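Local coordinates for protein domain of Unknown Function with a Cystatin-Like Fold (Nostoc punctiforme, PDB 2RGQ) that is of unknown function but adopts a cystatin-like fold and belongs to the SnoaL-like family of the NTF2 clan, at residues 24-29 with 65-70; 30-35 with 49-54; 39-44 with 121-126; 73-78 with 88-93; 80-85 with 111-116. All coordinates share one frame; numbering follows the deposited sequence. Where two conformers were deposited one is given.

Contact 1. Residues 24-29 with 65-70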
# COMPACT_ATOMS: atom_id res chain seq x y z
N ASP B 24 5.07 10.07 -11.86
CA ASP B 24 5.16 11.23 -10.97
C ASP B 24 6.45 12.03 -11.12
O ASP B 24 6.40 13.27 -11.06
CB ASP B 24 4.93 10.85 -9.52
CG ASP B 24 3.51 10.34 -9.23
OD1 ASP B 24 2.51 10.73 -9.89
OD2 ASP B 24 3.38 9.55 -8.33
N LYS B 25 7.55 11.31 -11.32
CA LYS B 25 8.88 11.90 -11.57
C LYS B 25 9.03 12.43 -13.04
O LYS B 25 9.96 13.16 -13.35
CB LYS B 25 9.96 10.84 -11.25
CG LYS B 25 11.41 11.35 -11.18
CD LYS B 25 12.38 10.19 -10.92
N GLU B 26 8.10 12.07 -13.92
CA GLU B 26 8.10 12.40 -15.33
C GLU B 26 9.33 11.77 -16.02
O GLU B 26 9.90 12.36 -16.93
CB GLU B 26 7.98 13.91 -15.59
CG GLU B 26 6.94 14.57 -14.72
CD GLU B 26 6.53 15.96 -15.17
OE1 GLU B 26 6.95 16.40 -16.25
OE2 GLU B 26 5.78 16.60 -14.40
N ASP B 27 9.70 10.57 -15.56
CA ASP B 27 10.83 9.78 -16.04
C ASP B 27 10.29 8.85 -17.10
O ASP B 27 9.87 7.69 -16.80
CB ASP B 27 11.45 9.01 -14.85
CG ASP B 27 12.64 8.15 -15.23
OD1 ASP B 27 12.95 7.90 -16.42
OD2 ASP B 27 13.28 7.66 -14.29
N VAL B 28 10.23 9.32 -18.34
CA VAL B 28 9.61 8.51 -19.40
C VAL B 28 10.35 7.17 -19.67
O VAL B 28 9.70 6.17 -19.96
CB VAL B 28 9.35 9.29 -20.72
CG1 VAL B 28 10.67 9.65 -21.44
CG2 VAL B 28 8.44 8.50 -21.61
N GLU B 29 11.68 7.13 -19.52
CA GLU B 29 12.40 5.86 -19.81
C GLU B 29 12.09 4.75 -18.82
O GLU B 29 11.89 3.62 -19.25
CB GLU B 29 13.94 6.06 -19.93
CG GLU B 29 14.36 7.02 -21.02
CD GLU B 29 13.92 6.62 -22.43
OE1 GLU B 29 13.99 5.45 -22.83
OE2 GLU B 29 13.50 7.50 -23.19
N PHE B 65 -4.00 15.54 -16.80
CA PHE B 65 -4.38 15.31 -15.41
C PHE B 65 -3.36 14.72 -14.45
O PHE B 65 -3.56 14.86 -13.25
CB PHE B 65 -5.64 14.39 -15.35
CG PHE B 65 -5.49 13.09 -16.10
CD1 PHE B 65 -4.84 12.00 -15.54
CD2 PHE B 65 -6.01 12.96 -17.38
CE1 PHE B 65 -4.70 10.81 -16.26
CE2 PHE B 65 -5.88 11.77 -18.10
CZ PHE B 65 -5.23 10.70 -17.54
N ALA B 66 -2.27 14.11 -14.93
CA ALA B 66 -1.41 13.32 -14.06
C ALA B 66 -0.20 14.01 -13.43
O ALA B 66 0.44 13.44 -12.55
CB ALA B 66 -0.95 12.02 -14.85
N ARG B 67 0.10 15.25 -13.83
CA ARG B 67 1.24 15.99 -13.31
C ARG B 67 1.02 16.56 -11.90
O ARG B 67 -0.05 17.00 -11.57
CB ARG B 67 1.62 17.13 -14.29
CG ARG B 67 2.77 18.03 -13.86
CD ARG B 67 3.31 18.91 -14.99
NE ARG B 67 4.08 18.18 -16.01
CZ ARG B 67 3.73 17.91 -17.27
NH1 ARG B 67 2.58 18.31 -17.78
NH2 ARG B 67 4.56 17.24 -18.07
N GLY B 68 2.07 16.56 -11.10
CA GLY B 68 2.03 17.17 -9.79
C GLY B 68 1.32 16.40 -8.71
O GLY B 68 0.84 17.02 -7.72
N LYS B 69 1.36 15.05 -8.82
CA LYS B 69 0.66 14.16 -7.94
C LYS B 69 1.56 13.10 -7.31
O LYS B 69 2.75 13.01 -7.59
CB LYS B 69 -0.41 13.37 -8.72
CG LYS B 69 -1.35 14.16 -9.69
CD LYS B 69 -2.09 15.34 -9.02
CE LYS B 69 -3.21 15.91 -9.89
NZ LYS B 69 -3.71 17.20 -9.34
N ARG B 70 0.93 12.34 -6.43
CA ARG B 70 1.45 11.07 -5.95
C ARG B 70 0.36 10.07 -6.32
O ARG B 70 -0.77 10.20 -5.89
CB ARG B 70 1.72 11.03 -4.46
CG ARG B 70 2.93 11.85 -3.95
CD ARG B 70 4.22 11.40 -4.58
NE ARG B 70 5.33 12.27 -4.22
CZ ARG B 70 6.48 12.35 -4.88
NH1 ARG B 70 6.76 11.57 -5.94
NH2 ARG B 70 7.39 13.21 -4.45
O HOH W 1 4.64 15.38 -12.13
O HOH W 2 2.51 13.34 -10.88
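D24 and K69 bring the two backbones nearest, their CA atoms 6.2 Å apart, where the end of helix 6-25 meets the turn from helix 51-66 into strand 69-80. E26 closes helix 6-25 in a Schellman motif, and its carboxylate is gripped side-on by R67. NE of R67 reaches OE2 of E26 at 2.8 Å on the syn side but tilted out of the carboxylate plane, whereas NH2 of R67 meets OE1 of E26 at 3.1 Å from well above it; the two planes are 58° apart. A bend at chi3 (-73°) swings the guanidinium across the E26 chain, and NH1 of R67 pairs with D63. The D24 carboxylate lies against the start of the strand, OD2 3.4 Å from CA of R70; its OD1 bonds to H71 and OD2 to the hydroxyl of Y90 of the second subunit. R70, whose NE pairs with D128 of that subunit, lays NH1 4.1 Å from CB of D24. Two waters bridge the segments, one among D24 O, E26 OE2 and G68 N, the other among D24 OD1, A66 O and K69 N. The join is mainly polar, an ion pair plus water-relayed bonds, and D24 extends it to a second subunit.

Contact 2. Residues 30-35 with 49-54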
# COMPACT_ATOMS: atom_id res chain seq x y z
N ASN B 30 12.03 5.08 -17.53
CA ASN B 30 11.68 4.06 -16.52
C ASN B 30 10.21 3.69 -16.58
O ASN B 30 9.88 2.57 -16.26
CB ASN B 30 12.13 4.47 -15.14
CG ASN B 30 13.64 4.22 -14.97
OD1 ASN B 30 14.18 3.22 -15.51
ND2 ASN B 30 14.31 5.12 -14.29
N TYR B 31 9.36 4.63 -17.03
CA TYR B 31 7.98 4.33 -17.30
C TYR B 31 7.86 3.29 -18.42
O TYR B 31 7.19 2.23 -18.25
CB TYR B 31 7.23 5.61 -17.69
CG TYR B 31 5.78 5.41 -18.15
CD1 TYR B 31 4.73 5.37 -17.23
CD2 TYR B 31 5.47 5.34 -19.52
CE1 TYR B 31 3.42 5.26 -17.63
CE2 TYR B 31 4.16 5.21 -19.95
CZ TYR B 31 3.11 5.18 -18.99
OH TYR B 31 1.78 5.06 -19.34
N LEU B 32 8.54 3.56 -19.53
CA LEU B 32 8.46 2.69 -20.71
C LEU B 32 9.00 1.29 -20.46
O LEU B 32 8.48 0.34 -20.99
CB LEU B 32 9.16 3.34 -21.92
CG LEU B 32 8.44 4.54 -22.52
CD1 LEU B 32 9.40 5.26 -23.54
CD2 LEU B 32 7.03 4.18 -23.12
N ALA B 33 10.00 1.19 -19.58
CA ALA B 33 10.62 -0.10 -19.20
C ALA B 33 9.67 -1.11 -18.56
O ALA B 33 9.95 -2.33 -18.53
CB ALA B 33 11.75 0.20 -18.24
N THR B 34 8.60 -0.60 -17.94
CA THR B 34 7.58 -1.46 -17.32
C THR B 34 6.70 -2.19 -18.35
O THR B 34 6.08 -3.19 -18.01
CB THR B 34 6.64 -0.67 -16.35
OG1 THR B 34 5.75 0.18 -17.09
CG2 THR B 34 7.47 0.12 -15.32
N PHE B 35 6.67 -1.72 -19.59
CA PHE B 35 5.85 -2.29 -20.63
C PHE B 35 6.62 -3.22 -21.55
O PHE B 35 7.77 -2.96 -21.92
CB PHE B 35 5.22 -1.21 -21.53
CG PHE B 35 4.10 -0.48 -20.89
CD1 PHE B 35 2.80 -0.95 -20.99
CD2 PHE B 35 4.34 0.70 -20.18
CE1 PHE B 35 1.77 -0.29 -20.39
CE2 PHE B 35 3.29 1.37 -19.55
CZ PHE B 35 2.01 0.87 -19.67
N LYS B 49 -0.51 1.99 -27.42
CA LYS B 49 0.10 0.65 -27.59
C LYS B 49 1.40 0.77 -28.34
O LYS B 49 1.48 1.45 -29.38
CB LYS B 49 -0.84 -0.29 -28.35
CG LYS B 49 -0.50 -1.78 -28.24
CD LYS B 49 -1.72 -2.66 -28.40
CE LYS B 49 -1.48 -4.07 -27.93
NZ LYS B 49 -0.56 -4.81 -28.77
N GLY B 50 2.41 0.09 -27.82
CA GLY B 50 3.75 0.14 -28.34
C GLY B 50 4.47 1.33 -27.75
O GLY B 50 3.84 2.31 -27.26
N LYS B 51 5.79 1.31 -27.89
CA LYS B 51 6.62 2.28 -27.18
C LYS B 51 6.44 3.71 -27.61
O LYS B 51 6.43 4.61 -26.76
CB LYS B 51 8.10 1.85 -27.20
CG LYS B 51 8.39 0.54 -26.43
CD LYS B 51 8.23 0.67 -24.93
CE LYS B 51 8.52 -0.65 -24.16
NZ LYS B 51 9.99 -0.99 -24.07
N GLU B 52 6.24 3.94 -28.91
CA GLU B 52 6.05 5.28 -29.43
C GLU B 52 4.76 5.93 -28.91
O GLU B 52 4.78 7.07 -28.42
CB GLU B 52 6.07 5.28 -30.97
CG GLU B 52 5.96 6.67 -31.59
N GLU B 53 3.65 5.19 -28.99
CA GLU B 53 2.38 5.68 -28.47
C GLU B 53 2.41 5.79 -26.96
O GLU B 53 1.79 6.72 -26.43
CB GLU B 53 1.18 4.83 -28.86
CG GLU B 53 0.91 4.78 -30.36
CD GLU B 53 -0.40 4.07 -30.71
OE1 GLU B 53 -1.06 3.52 -29.77
OE2 GLU B 53 -0.79 4.11 -31.92
N LEU B 54 3.10 4.88 -26.27
CA LEU B 54 3.16 4.96 -24.79
C LEU B 54 3.90 6.22 -24.38
O LEU B 54 3.49 6.93 -23.42
CB LEU B 54 3.79 3.70 -24.17
CG LEU B 54 2.96 2.38 -24.21
CD1 LEU B 54 3.86 1.13 -24.01
CD2 LEU B 54 1.75 2.39 -23.22
O HOH W 3 1.35 5.84 -21.84
O HOH W 4 10.22 -3.07 -22.75
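L54 packs onto L32 and F35 where helix 28-32 and the type I beta turn L32-F35 meet the first turn of helix 51-66, part of the helical layer of the cystatin-like fold. Among the apolar contacts, CD2 of L54 sits over the centre of the F35 ring, 3.9 Å from the centroid and 12° off its normal, a CH-pi contact. CD1 of L54 comes over the same face nearer the root, 3.5 Å from CG of F35. CD2 of L32 presses on CB of L54 at 3.4 Å, a tight fit. An alanine in place of F35 would remove the ring and is likely to open a gap beneath both L54 methyls and beside L41. The polar links run through water. K51, bent at chi2 (-69°) and chi4, brings CE to 3.3 Å from the carbonyl O of both F35 and L32, and a water lies between NZ of K51 and O of F35. On the Y31 side, a second water sits 2.7 Å from OH of Y31 and donates to the carbonyl O of L54 at 2.9 Å.

Contact 3. Residues 39-44 with 121-126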
# COMPACT_ATOMS: atom_id res chain seq x y z
N GLY B 39 3.22 -3.69 -25.36
CA GLY B 39 2.35 -3.47 -24.23
C GLY B 39 1.41 -2.31 -24.46
O GLY B 39 1.71 -1.45 -25.27
N ALA B 40 0.30 -2.27 -23.71
CA ALA B 40 -0.71 -1.26 -23.91
C ALA B 40 -1.25 -0.72 -22.59
O ALA B 40 -1.20 -1.41 -21.57
CB ALA B 40 -1.87 -1.80 -24.73
N LEU B 41 -1.67 0.54 -22.64
CA LEU B 41 -2.35 1.25 -21.53
C LEU B 41 -3.69 1.74 -22.05
O LEU B 41 -3.73 2.47 -23.07
CB LEU B 41 -1.56 2.46 -21.05
CG LEU B 41 -2.21 3.31 -19.92
CD1 LEU B 41 -2.54 2.51 -18.69
CD2 LEU B 41 -1.32 4.50 -19.54
N GLN B 42 -4.78 1.34 -21.36
CA GLN B 42 -6.13 1.76 -21.70
C GLN B 42 -6.82 2.41 -20.51
O GLN B 42 -6.77 1.88 -19.43
CB GLN B 42 -6.99 0.57 -22.11
CG GLN B 42 -8.38 0.93 -22.62
CD GLN B 42 -9.09 -0.26 -23.21
OE1 GLN B 42 -8.81 -1.43 -22.85
NE2 GLN B 42 -10.01 0.01 -24.14
N GLY B 43 -7.52 3.51 -20.78
CA GLY B 43 -8.39 4.18 -19.81
C GLY B 43 -9.54 4.83 -20.59
O GLY B 43 -9.65 4.63 -21.80
N PHE B 44 -10.38 5.61 -19.93
CA PHE B 44 -11.50 6.28 -20.61
C PHE B 44 -11.02 7.14 -21.78
O PHE B 44 -11.76 7.33 -22.72
CB PHE B 44 -12.36 7.13 -19.63
CG PHE B 44 -11.65 8.34 -19.07
CD1 PHE B 44 -11.64 9.55 -19.78
CD2 PHE B 44 -11.01 8.29 -17.86
CE1 PHE B 44 -10.97 10.66 -19.28
CE2 PHE B 44 -10.34 9.38 -17.34
CZ PHE B 44 -10.31 10.58 -18.07
N ILE B 121 1.60 -6.22 -20.17
CA ILE B 121 1.03 -6.45 -21.51
C ILE B 121 -0.16 -5.51 -21.73
O ILE B 121 -0.35 -4.95 -22.82
CB ILE B 121 0.55 -7.91 -21.70
CG1 ILE B 121 1.74 -8.88 -21.56
CG2 ILE B 121 -0.23 -8.07 -23.06
CD1 ILE B 121 2.89 -8.66 -22.56
N LEU B 122 -1.02 -5.42 -20.72
CA LEU B 122 -2.17 -4.57 -20.80
C LEU B 122 -2.53 -4.07 -19.45
O LEU B 122 -2.85 -4.85 -18.56
CB LEU B 122 -3.38 -5.29 -21.38
CG LEU B 122 -4.69 -4.50 -21.43
CD1 LEU B 122 -4.55 -3.22 -22.23
CD2 LEU B 122 -5.75 -5.37 -22.04
N ARG B 123 -2.50 -2.75 -19.29
CA ARG B 123 -2.97 -2.11 -18.07
C ARG B 123 -4.24 -1.34 -18.41
O ARG B 123 -4.22 -0.49 -19.31
CB ARG B 123 -1.88 -1.21 -17.46
CG ARG B 123 -2.45 -0.27 -16.40
CD ARG B 123 -1.41 0.43 -15.61
NE ARG B 123 -1.04 -0.43 -14.48
CZ ARG B 123 -0.70 0.02 -13.28
NH1 ARG B 123 -0.59 1.30 -12.99
NH2 ARG B 123 -0.46 -0.86 -12.33
N GLN B 124 -5.33 -1.67 -17.71
CA GLN B 124 -6.64 -1.04 -17.87
C GLN B 124 -6.98 -0.31 -16.58
O GLN B 124 -7.05 -0.94 -15.51
CB GLN B 124 -7.72 -2.06 -18.19
CG GLN B 124 -7.58 -2.59 -19.62
CD GLN B 124 -8.54 -3.71 -19.92
OE1 GLN B 124 -8.50 -4.71 -19.23
NE2 GLN B 124 -9.31 -3.59 -20.98
N ILE B 125 -7.11 1.00 -16.68
CA ILE B 125 -7.43 1.88 -15.55
C ILE B 125 -8.90 2.29 -15.68
O ILE B 125 -9.30 2.84 -16.70
CB ILE B 125 -6.51 3.12 -15.53
CG1 ILE B 125 -5.03 2.68 -15.49
CG2 ILE B 125 -6.86 4.00 -14.33
CD1 ILE B 125 -4.01 3.75 -15.42
N GLU B 126 -9.69 2.01 -14.64
CA GLU B 126 -11.12 2.30 -14.59
C GLU B 126 -11.26 3.38 -13.55
O GLU B 126 -11.33 3.10 -12.36
CB GLU B 126 -11.89 1.02 -14.23
CG GLU B 126 -11.66 -0.08 -15.27
CD GLU B 126 -12.48 -1.36 -15.03
OE1 GLU B 126 -13.10 -1.52 -13.94
OE2 GLU B 126 -12.49 -2.23 -15.95
O HOH W 5 -10.92 4.86 -17.07
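A40 and Q42 supply the backbone groups that strand 39-43 offers to R123 and its neighbours. N of A40 donates to O of I121 at 2.9 Å, arriving from above the carbonyl plane with a bent angle of 139° at the hydrogen. The next bonds are straighter: N of R123 to O of A40, N of Q42 to O of R123 at 2.8 Å, and N of I125 to O of Q42. Past the ladder, a water accepts from N of F44 and donates to O of I125 at 2.6 Å. This is the parallel pair of a sheet whose other neighbouring strands run antiparallel, as the cystatin-like fold arranges them, and next to it I121 and L122 both face Q110 in a classic beta bulge. On the face carrying A40 and L122, Q42 and Q124 lie side by side, their amide planes 22° apart. NE2 of Q124 donates to OE1 of Q42 at 2.9 Å, the acceptor lying in the Q124 amide plane. A leucine in place of Q124 would probably leave OE1 of Q42 without this donor and its amide freer to turn. On the opposite face CD1 of L41 touches CG of R123 at 3.6 Å and CD1 of I125 at 3.8 Å. The R123 guanidinium points off to D109 and E20, which pair with it, and makes a cation-pi contact with F19.

Contact 4. Residues 73-78 with 88-93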
# COMPACT_ATOMS: atom_id res chain seq x y z
N SER B 73 -0.37 2.76 -5.34
CA SER B 73 -0.93 1.44 -5.60
C SER B 73 -1.22 0.73 -4.27
O SER B 73 -0.40 0.79 -3.34
CB SER B 73 0.05 0.61 -6.44
OG SER B 73 -0.43 -0.69 -6.71
N SER B 74 -2.37 0.03 -4.18
CA SER B 74 -2.75 -0.72 -2.98
C SER B 74 -3.66 -1.90 -3.33
O SER B 74 -4.12 -1.96 -4.45
CB SER B 74 -3.46 0.14 -1.95
OG SER B 74 -4.73 0.60 -2.39
N ASN B 75 -3.76 -2.84 -2.40
CA ASN B 75 -4.69 -4.00 -2.49
C ASN B 75 -4.40 -4.92 -3.66
O ASN B 75 -5.33 -5.41 -4.32
CB ASN B 75 -6.16 -3.56 -2.56
CG ASN B 75 -6.66 -2.82 -1.33
OD1 ASN B 75 -5.98 -2.71 -0.35
ND2 ASN B 75 -7.92 -2.32 -1.39
N ALA B 76 -3.12 -5.15 -3.94
CA ALA B 76 -2.78 -6.02 -5.07
C ALA B 76 -3.24 -7.47 -4.82
O ALA B 76 -3.01 -8.07 -3.75
CB ALA B 76 -1.29 -6.01 -5.36
N ILE B 77 -3.88 -8.02 -5.84
CA ILE B 77 -4.25 -9.43 -5.86
C ILE B 77 -3.74 -9.91 -7.22
O ILE B 77 -4.11 -9.38 -8.27
CB ILE B 77 -5.73 -9.68 -5.75
CG1 ILE B 77 -6.29 -9.04 -4.44
CG2 ILE B 77 -6.01 -11.22 -5.84
CD1 ILE B 77 -7.79 -9.24 -4.31
N ILE B 78 -2.91 -10.95 -7.16
CA ILE B 78 -2.25 -11.49 -8.33
C ILE B 78 -2.56 -12.96 -8.50
O ILE B 78 -2.45 -13.73 -7.55
CB ILE B 78 -0.70 -11.29 -8.26
CG1 ILE B 78 -0.34 -9.79 -8.18
CG2 ILE B 78 0.02 -12.01 -9.45
CD1 ILE B 78 1.13 -9.57 -7.74
N GLU B 88 -5.01 -7.25 -9.99
CA GLU B 88 -6.06 -6.26 -9.76
C GLU B 88 -5.56 -5.42 -8.60
O GLU B 88 -4.95 -5.95 -7.67
CB GLU B 88 -7.42 -6.88 -9.45
CG GLU B 88 -7.88 -7.87 -10.48
CD GLU B 88 -7.30 -9.27 -10.28
OE1 GLU B 88 -7.39 -9.84 -9.16
OE2 GLU B 88 -6.73 -9.84 -11.25
N SER B 89 -5.81 -4.13 -8.61
CA SER B 89 -5.31 -3.27 -7.57
C SER B 89 -6.09 -1.97 -7.58
O SER B 89 -6.91 -1.75 -8.47
CB SER B 89 -3.83 -2.98 -7.78
OG SER B 89 -3.59 -2.14 -8.91
N TYR B 90 -5.81 -1.13 -6.58
CA TYR B 90 -6.37 0.19 -6.53
C TYR B 90 -5.31 1.21 -6.79
O TYR B 90 -4.18 1.00 -6.45
CB TYR B 90 -6.93 0.49 -5.15
CG TYR B 90 -8.25 -0.16 -4.81
CD1 TYR B 90 -9.03 -0.82 -5.76
CD2 TYR B 90 -8.75 -0.01 -3.53
CE1 TYR B 90 -10.28 -1.31 -5.43
CE2 TYR B 90 -10.01 -0.48 -3.20
CZ TYR B 90 -10.75 -1.15 -4.15
OH TYR B 90 -11.98 -1.64 -3.85
N LEU B 91 -5.77 2.34 -7.33
CA LEU B 91 -4.95 3.51 -7.57
C LEU B 91 -5.65 4.64 -6.86
O LEU B 91 -6.87 4.82 -7.01
CB LEU B 91 -4.84 3.82 -9.06
CG LEU B 91 -4.05 5.06 -9.50
CD1 LEU B 91 -2.63 4.97 -9.02
CD2 LEU B 91 -4.13 5.23 -11.03
N THR B 92 -4.91 5.33 -5.98
CA THR B 92 -5.40 6.55 -5.35
C THR B 92 -4.41 7.67 -5.67
O THR B 92 -3.19 7.44 -5.67
CB THR B 92 -5.63 6.39 -3.84
OG1 THR B 92 -4.45 5.80 -3.25
CG2 THR B 92 -6.84 5.45 -3.61
N VAL B 93 -4.91 8.87 -5.96
CA VAL B 93 -4.09 9.97 -6.41
C VAL B 93 -4.33 11.16 -5.48
O VAL B 93 -5.48 11.52 -5.18
CB VAL B 93 -4.40 10.33 -7.89
CG1 VAL B 93 -3.36 11.35 -8.45
CG2 VAL B 93 -4.48 9.06 -8.78
O HOH W 6 -2.58 0.16 -8.76
O HOH W 7 -4.06 2.93 -3.55
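N75 and Y90 bring the main flat groups together, the amide and ring planes inclined at 46°. ND2 of N75 approaches the ring obliquely, 3.3 Å from both CD2 and CE2 of Y90, and the S74 hydroxyl also stands oblique to it, its OG 3.5 Å from CB of Y90. The polar ends serve another chain: the N75 amide bonds to backbone O of H71 and N of S73 of the third subunit, and OH of Y90 to D24 of that subunit. The E88 carboxylate, brought round by a bend at chi2 (83°), puts OE1 3.8 Å from CB of I77, while OE2 bonds to Q79. Between the strands, S74 with Y90 and I77 with E88 form antiparallel hydrogen-bonded pairs, the straightest bond being N of Y90 to O of S74 at 2.8 Å. The register slips by one between them, a beta bulge in which N75 takes positive phi (63°). One water joins OG of S73, OG of S89 and O of Y90; another sits between OG of S74 and OG1 of T92. The strands are the two arms of the hairpin 69-80/84-95. S73 and L91 pack on helix 6-25, S89 and L91 on V107 of strand 101-114, and on the other face S74, I77 and Y90 pack on the third subunit.

Contact 5. Residues 80-85 with 111-116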
# COMPACT_ATOMS: atom_id res chain seq x y z
N GLY B 80 -2.03 -16.35 -11.49
CA GLY B 80 -1.39 -16.78 -12.71
C GLY B 80 -0.41 -17.89 -12.45
O GLY B 80 -0.54 -18.65 -11.49
N ASN B 81 0.59 -17.99 -13.34
CA ASN B 81 1.60 -19.01 -13.26
C ASN B 81 2.97 -18.33 -13.43
O ASN B 81 3.07 -17.08 -13.36
CB ASN B 81 1.30 -20.13 -14.27
CG ASN B 81 1.49 -19.70 -15.72
OD1 ASN B 81 1.90 -18.59 -15.99
ND2 ASN B 81 1.21 -20.62 -16.67
N TYR B 82 4.00 -19.12 -13.75
CA TYR B 82 5.36 -18.54 -13.82
C TYR B 82 5.63 -17.54 -14.94
O TYR B 82 6.64 -16.80 -14.88
CB TYR B 82 6.42 -19.64 -13.90
CG TYR B 82 6.70 -20.11 -15.32
CD1 TYR B 82 5.77 -20.86 -15.99
CD2 TYR B 82 7.91 -19.81 -15.95
CE1 TYR B 82 6.04 -21.32 -17.30
CE2 TYR B 82 8.21 -20.26 -17.24
CZ TYR B 82 7.26 -21.00 -17.93
OH TYR B 82 7.53 -21.44 -19.21
N ASP B 83 4.77 -17.46 -15.96
CA ASP B 83 5.01 -16.53 -17.06
C ASP B 83 3.85 -15.73 -17.57
O ASP B 83 4.05 -14.93 -18.44
CB ASP B 83 5.71 -17.26 -18.21
CG ASP B 83 4.85 -18.34 -18.87
OD1 ASP B 83 3.75 -18.63 -18.39
OD2 ASP B 83 5.35 -18.93 -19.88
N GLU B 84 2.66 -15.92 -17.01
CA GLU B 84 1.49 -15.14 -17.38
C GLU B 84 0.65 -14.94 -16.12
O GLU B 84 0.38 -15.90 -15.38
CB GLU B 84 0.66 -15.84 -18.41
CG GLU B 84 1.40 -16.19 -19.70
CD GLU B 84 0.46 -16.78 -20.73
OE1 GLU B 84 -0.20 -15.98 -21.42
OE2 GLU B 84 0.40 -18.04 -20.84
N ALA B 85 0.25 -13.72 -15.87
CA ALA B 85 -0.54 -13.45 -14.67
C ALA B 85 -1.40 -12.21 -14.88
O ALA B 85 -1.27 -11.49 -15.89
CB ALA B 85 0.37 -13.31 -13.42
N VAL B 111 0.07 -9.33 -17.18
CA VAL B 111 1.52 -9.25 -17.17
C VAL B 111 2.09 -10.56 -17.75
O VAL B 111 1.40 -11.57 -17.79
CB VAL B 111 2.11 -9.00 -15.79
CG1 VAL B 111 1.68 -7.57 -15.26
CG2 VAL B 111 1.78 -10.18 -14.82
N ARG B 112 3.30 -10.46 -18.25
CA ARG B 112 3.97 -11.61 -18.88
C ARG B 112 5.45 -11.59 -18.60
O ARG B 112 6.08 -10.51 -18.56
CB ARG B 112 3.72 -11.57 -20.38
CG ARG B 112 4.24 -12.78 -21.19
CD ARG B 112 3.90 -12.60 -22.66
NE ARG B 112 2.45 -12.49 -22.86
CZ ARG B 112 1.84 -11.92 -23.91
NH1 ARG B 112 2.52 -11.44 -24.89
NH2 ARG B 112 0.54 -11.89 -23.99
N LYS B 113 6.00 -12.79 -18.42
CA LYS B 113 7.45 -12.95 -18.23
C LYS B 113 8.02 -13.17 -19.62
O LYS B 113 7.68 -14.14 -20.29
CB LYS B 113 7.74 -14.10 -17.31
CG LYS B 113 9.19 -14.32 -17.05
CD LYS B 113 9.44 -15.41 -16.04
CE LYS B 113 9.14 -14.96 -14.63
NZ LYS B 113 9.03 -16.16 -13.70
N ILE B 114 8.89 -12.24 -20.04
CA ILE B 114 9.56 -12.26 -21.34
C ILE B 114 11.08 -12.16 -21.10
O ILE B 114 11.56 -11.26 -20.42
CB ILE B 114 9.07 -11.10 -22.26
CG1 ILE B 114 7.54 -11.00 -22.25
CG2 ILE B 114 9.63 -11.28 -23.68
CD1 ILE B 114 6.92 -9.87 -23.11
N ASN B 115 11.83 -13.14 -21.63
CA ASN B 115 13.27 -13.22 -21.43
C ASN B 115 13.64 -13.08 -19.94
O ASN B 115 14.60 -12.38 -19.58
CB ASN B 115 14.02 -12.21 -22.28
CG ASN B 115 13.63 -12.25 -23.75
OD1 ASN B 115 13.39 -13.30 -24.34
ND2 ASN B 115 13.59 -11.10 -24.33
N GLY B 116 12.85 -13.71 -19.10
CA GLY B 116 13.07 -13.77 -17.67
C GLY B 116 12.65 -12.63 -16.79
O GLY B 116 12.94 -12.67 -15.58
O HOH W 8 0.10 -13.28 -21.17
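K113 reaches along Y82 at the open end of the antiparallel beta hairpin of strands 84-95 and 101-114. The chain enters strand 84-95 through N81, whose OD1 accepts from N of D83, an Asx turn, and from N of E84, making an Asx motif. Extended through chi2, then bent at chi3 (-75°), the lysine runs its CD and CE beside the carbonyl of Y82. Its NZ donates to O of Y82 at 2.7 Å, in the carbonyl plane, and also pairs with D8. D83 holds CG between its backbone N and carbonyl carbon (chi1 66°), placing it over one face of the Y82 ring, offset toward the rim. CB of D83 touches CB of K113 at 3.9 Å. Inward, CB of A85 meets CG2 of V111 at 3.7 Å, and both residues pack on I12 of helix 6-25. N of V111 donates to O of A85. On the other face, a water donates to OE1 of E84 at 2.7 Å and accepts from NE of R112 at 3.0 Å.

Contacts 3, 4 and 5 belong to one mixed sheet; contact 2 ties together helices beside it, and contact 1 joins the end of helix 6-25 to the turn between helix 51-66 and strand 69-80. Contacts 2 and 3 touch through OH of Y31 and CD2 of L41 (3.2 Å), contacts 3 and 5 through I121 and R112, and contacts 1 and 4 through K69 and V93. Centres of contacts 1 and 5 are farthest apart, about 27 Å. No active site is known; glycerols, probably from crystallisation, lie near R70, K51 and Q124. D24 of contact 1 bonds to Y90 of the second subunit, and Y90 of contact 4 to D24 of the third: both lie at subunit interfaces.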